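Local coordinates for protein putative metal-dependent phosphoesterase (Bifidobacterium adolescentis, PDB 3O0F) that shows metal-dependent phosphoesterase activity, binding AMP beside a cluster of two iron ions and one zinc ion, and is probably a 5'-3' exonuclease, at residues 185-189 and 221-227. Sequence-based numbering, arbitrary orientation.
Sequences THEVI and AMIADGL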
ATOM      1  N   THR A 185     -13.076  -6.538  -2.830  1.00 16.22           N
ATOM      2  CA  THR A 185     -13.210  -5.132  -2.442  1.00 17.19           C
ATOM      3  C   THR A 185     -14.457  -4.912  -1.573  1.00 16.13           C
ATOM      4  O   THR A 185     -14.388  -4.140  -0.643  1.00 13.69           O
ATOM      5  CB  THR A 185     -13.267  -4.202  -3.649  1.00 17.17           C
ATOM      6  OG1 THR A 185     -14.296  -4.636  -4.544  1.00 17.09           O
ATOM      7  CG2 THR A 185     -11.907  -4.192  -4.379  1.00 16.67           C
ATOM      8  N   HIS A 186     -15.550  -5.620  -1.839  0.50 15.39           N
ATOM      9  CA  HIS A 186     -16.756  -5.467  -1.015  0.50 16.22           C
ATOM     10  C   HIS A 186     -16.526  -5.940   0.424  0.50 15.09           C
ATOM     11  O   HIS A 186     -17.021  -5.323   1.372  0.50 13.69           O
ATOM     12  CB  HIS A 186     -17.937  -6.219  -1.625  0.50 18.75           C
ATOM     13  CG  HIS A 186     -18.063  -6.027  -3.106  0.50 20.46           C
ATOM     14  ND1 HIS A 186     -18.179  -4.779  -3.685  0.50 25.14           N
ATOM     15  CD2 HIS A 186     -18.085  -6.921  -4.123  0.50 17.22           C
ATOM     16  CE1 HIS A 186     -18.258  -4.914  -4.999  0.50 18.22           C
ATOM     17  NE2 HIS A 186     -18.199  -6.204  -5.289  0.50 22.58           N
ATOM     18  N   GLU A 187     -15.774  -7.023   0.577  1.00 12.83           N
ATOM     19  CA  GLU A 187     -15.432  -7.519   1.890  1.00 14.51           C
ATOM     20  C   GLU A 187     -14.469  -6.581   2.584  1.00 11.15           C
ATOM     21  O   GLU A 187     -14.661  -6.280   3.760  1.00 12.51           O
ATOM     22  CB  GLU A 187     -14.796  -8.917   1.884  1.00 17.89           C
ATOM     23  CG  GLU A 187     -14.548  -9.326   3.342  1.00 27.03           C
ATOM     24  CD  GLU A 187     -13.899 -10.663   3.580  1.00 35.26           C
ATOM     25  OE1 GLU A 187     -13.397 -11.289   2.615  1.00 45.20           O
ATOM     26  OE2 GLU A 187     -13.910 -11.068   4.773  1.00 35.84           O
ATOM     27  N   VAL A 188     -13.441  -6.132   1.887  1.00 13.51           N
ATOM     28  CA  VAL A 188     -12.469  -5.173   2.472  1.00 10.69           C
ATOM     29  C   VAL A 188     -13.153  -3.886   2.933  1.00 11.32           C
ATOM     30  O   VAL A 188     -12.948  -3.422   4.071  1.00 11.32           O
ATOM     31  CB  VAL A 188     -11.320  -4.895   1.496  1.00 16.21           C
ATOM     32  CG1 VAL A 188     -10.481  -3.645   1.942  1.00 11.45           C
ATOM     33  CG2 VAL A 188     -10.424  -6.177   1.372  1.00 13.71           C
ATOM     34  N   ILE A 189     -14.006  -3.320   2.092  1.00 11.21           N
ATOM     35  CA  ILE A 189     -14.696  -2.092   2.492  1.00 12.07           C
ATOM     36  C   ILE A 189     -15.594  -2.279   3.726  1.00 16.34           C
ATOM     37  O   ILE A 189     -15.576  -1.442   4.644  1.00 12.04           O
ATOM     38  CB  ILE A 189     -15.484  -1.453   1.351  1.00 14.19           C
ATOM     39  CG1 ILE A 189     -14.525  -0.942   0.264  1.00 16.42           C
ATOM     40  CG2 ILE A 189     -16.314  -0.279   1.880  1.00 11.02           C
ATOM     41  CD1 ILE A 189     -15.226  -0.630  -1.042  1.00 14.22           C
ATOM     42  N   ALA A 221     -20.334   0.691  -7.199  1.00 17.91           N
ATOM     43  CA  ALA A 221     -20.670  -0.363  -6.242  1.00 19.35           C
ATOM     44  C   ALA A 221     -19.819  -0.296  -4.972  1.00 21.66           C
ATOM     45  O   ALA A 221     -20.315  -0.531  -3.841  1.00 17.60           O
ATOM     46  CB  ALA A 221     -20.591  -1.717  -6.899  1.00 17.52           C
HETATM   47  N   MSE A 222     -18.548   0.059  -5.131  1.00 17.59           N
HETATM   48  CA  MSE A 222     -17.694   0.366  -3.949  1.00 20.83           C
HETATM   49  C   MSE A 222     -18.123   1.620  -3.185  1.00 17.53           C
HETATM   50  O   MSE A 222     -18.134   1.610  -1.935  1.00 17.24           O
HETATM   51  CB  MSE A 222     -16.236   0.486  -4.346  1.00 17.86           C
HETATM   52  CG  MSE A 222     -15.673  -0.832  -4.789  1.00 22.43           C
HETATM   53 SE   MSE A 222     -14.040  -0.541  -5.810  0.75 49.31          SE
HETATM   54  CE  MSE A 222     -12.828   0.049  -4.447  1.00 30.11           C
ATOM     55  N   ILE A 223     -18.511   2.676  -3.915  1.00 16.38           N
ATOM     56  CA  ILE A 223     -19.067   3.871  -3.283  1.00 17.67           C
ATOM     57  C   ILE A 223     -20.315   3.478  -2.458  1.00 21.56           C
ATOM     58  O   ILE A 223     -20.436   3.881  -1.298  1.00 21.82           O
ATOM     59  CB  ILE A 223     -19.376   4.997  -4.312  1.00 19.25           C
ATOM     60  CG1 ILE A 223     -18.068   5.586  -4.899  1.00 20.66           C
ATOM     61  CG2 ILE A 223     -20.257   6.108  -3.708  1.00 18.89           C
ATOM     62  CD1 ILE A 223     -18.260   6.466  -6.211  1.00 13.24           C
ATOM     63  N   ALA A 224     -21.226   2.685  -3.043  1.00 22.23           N
ATOM     64  CA  ALA A 224     -22.411   2.182  -2.306  1.00 22.30           C
ATOM     65  C   ALA A 224     -22.031   1.317  -1.083  1.00 21.52           C
ATOM     66  O   ALA A 224     -22.767   1.292  -0.130  1.00 23.08           O
ATOM     67  CB  ALA A 224     -23.345   1.395  -3.252  1.00 20.76           C
ATOM     68  N   ASP A 225     -20.911   0.591  -1.132  1.00 23.60           N
ATOM     69  CA  ASP A 225     -20.421  -0.229  -0.010  1.00 25.26           C
ATOM     70  C   ASP A 225     -19.913   0.615   1.176  1.00 22.25           C
ATOM     71  O   ASP A 225     -19.773   0.078   2.266  1.00 23.57           O
ATOM     72  CB  ASP A 225     -19.240  -1.114  -0.425  1.00 26.59           C
ATOM     73  CG  ASP A 225     -19.591  -2.198  -1.453  1.00 41.46           C
ATOM     74  OD1 ASP A 225     -20.783  -2.597  -1.582  1.00 43.28           O
ATOM     75  OD2 ASP A 225     -18.613  -2.649  -2.136  1.00 44.46           O
ATOM     76  N   GLY A 226     -19.615   1.901   0.936  1.00 20.94           N
ATOM     77  CA  GLY A 226     -18.978   2.825   1.909  1.00 22.30           C
ATOM     78  C   GLY A 226     -17.586   3.398   1.561  1.00 19.20           C
ATOM     79  O   GLY A 226     -16.930   3.948   2.423  1.00 17.47           O
ATOM     80  N   LEU A 227     -17.127   3.302   0.308  1.00 18.20           N
ATOM     81  CA  LEU A 227     -15.814   3.871  -0.086  1.00 13.15           C
ATOM     82  C   LEU A 227     -15.744   5.348   0.240  1.00 14.84           C
ATOM     83  O   LEU A 227     -16.622   6.122  -0.132  1.00 16.04           O
ATOM     84  CB  LEU A 227     -15.510   3.633  -1.577  1.00 12.78           C
ATOM     85  CG  LEU A 227     -14.144   4.120  -2.074  1.00 12.70           C
ATOM     86  CD1 LEU A 227     -13.001   3.195  -1.563  1.00 13.18           C
ATOM     87  CD2 LEU A 227     -14.137   4.172  -3.630  1.00 14.95           C
TER
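His186 and Asp225 join two neighbouring helices of the PHP fold, 185-194 and 216-225, which pack side by side on the sheet that carries the metal centre; the axes of their short segments approach to 9.7 Å, with a crossing angle of -24°. The pair illustrates how a polar bond at the outer margin of a helix interface can close over an apolar interior. In one of two conformers modelled for His186, ND1 donates to Asp225 OD2 over 2.7 Å, with an N-H...O angle of 164°. The acceptor uses its syn lone pair and lies at the edge of the imidazole, close to the ring plane, while the carboxylate stands nearly perpendicular to the ring. Deeper in, Ile189 CD1 comes crosswise onto CB of Met222, a selenomethionine, at 3.6 Å, and Ile189 CG2, set anti to the backbone N, points to the helix end, 3.5 Å from Asp225 O. There Gly226, with positive phi, completes a Schellman motif that leads the chain into strand 229-233. Thr185 OG1, 4.1 Å from Met222 CG, has its hydrogen bond with Asp80 on the sheet. An alanine in place of Asp225 would probably leave His186 ND1 without this acceptor and remove what favours the bonded conformer. In that conformer Asp225 may favour protonation of the ring, which could lend the bond some ionic character at this partly exposed margin.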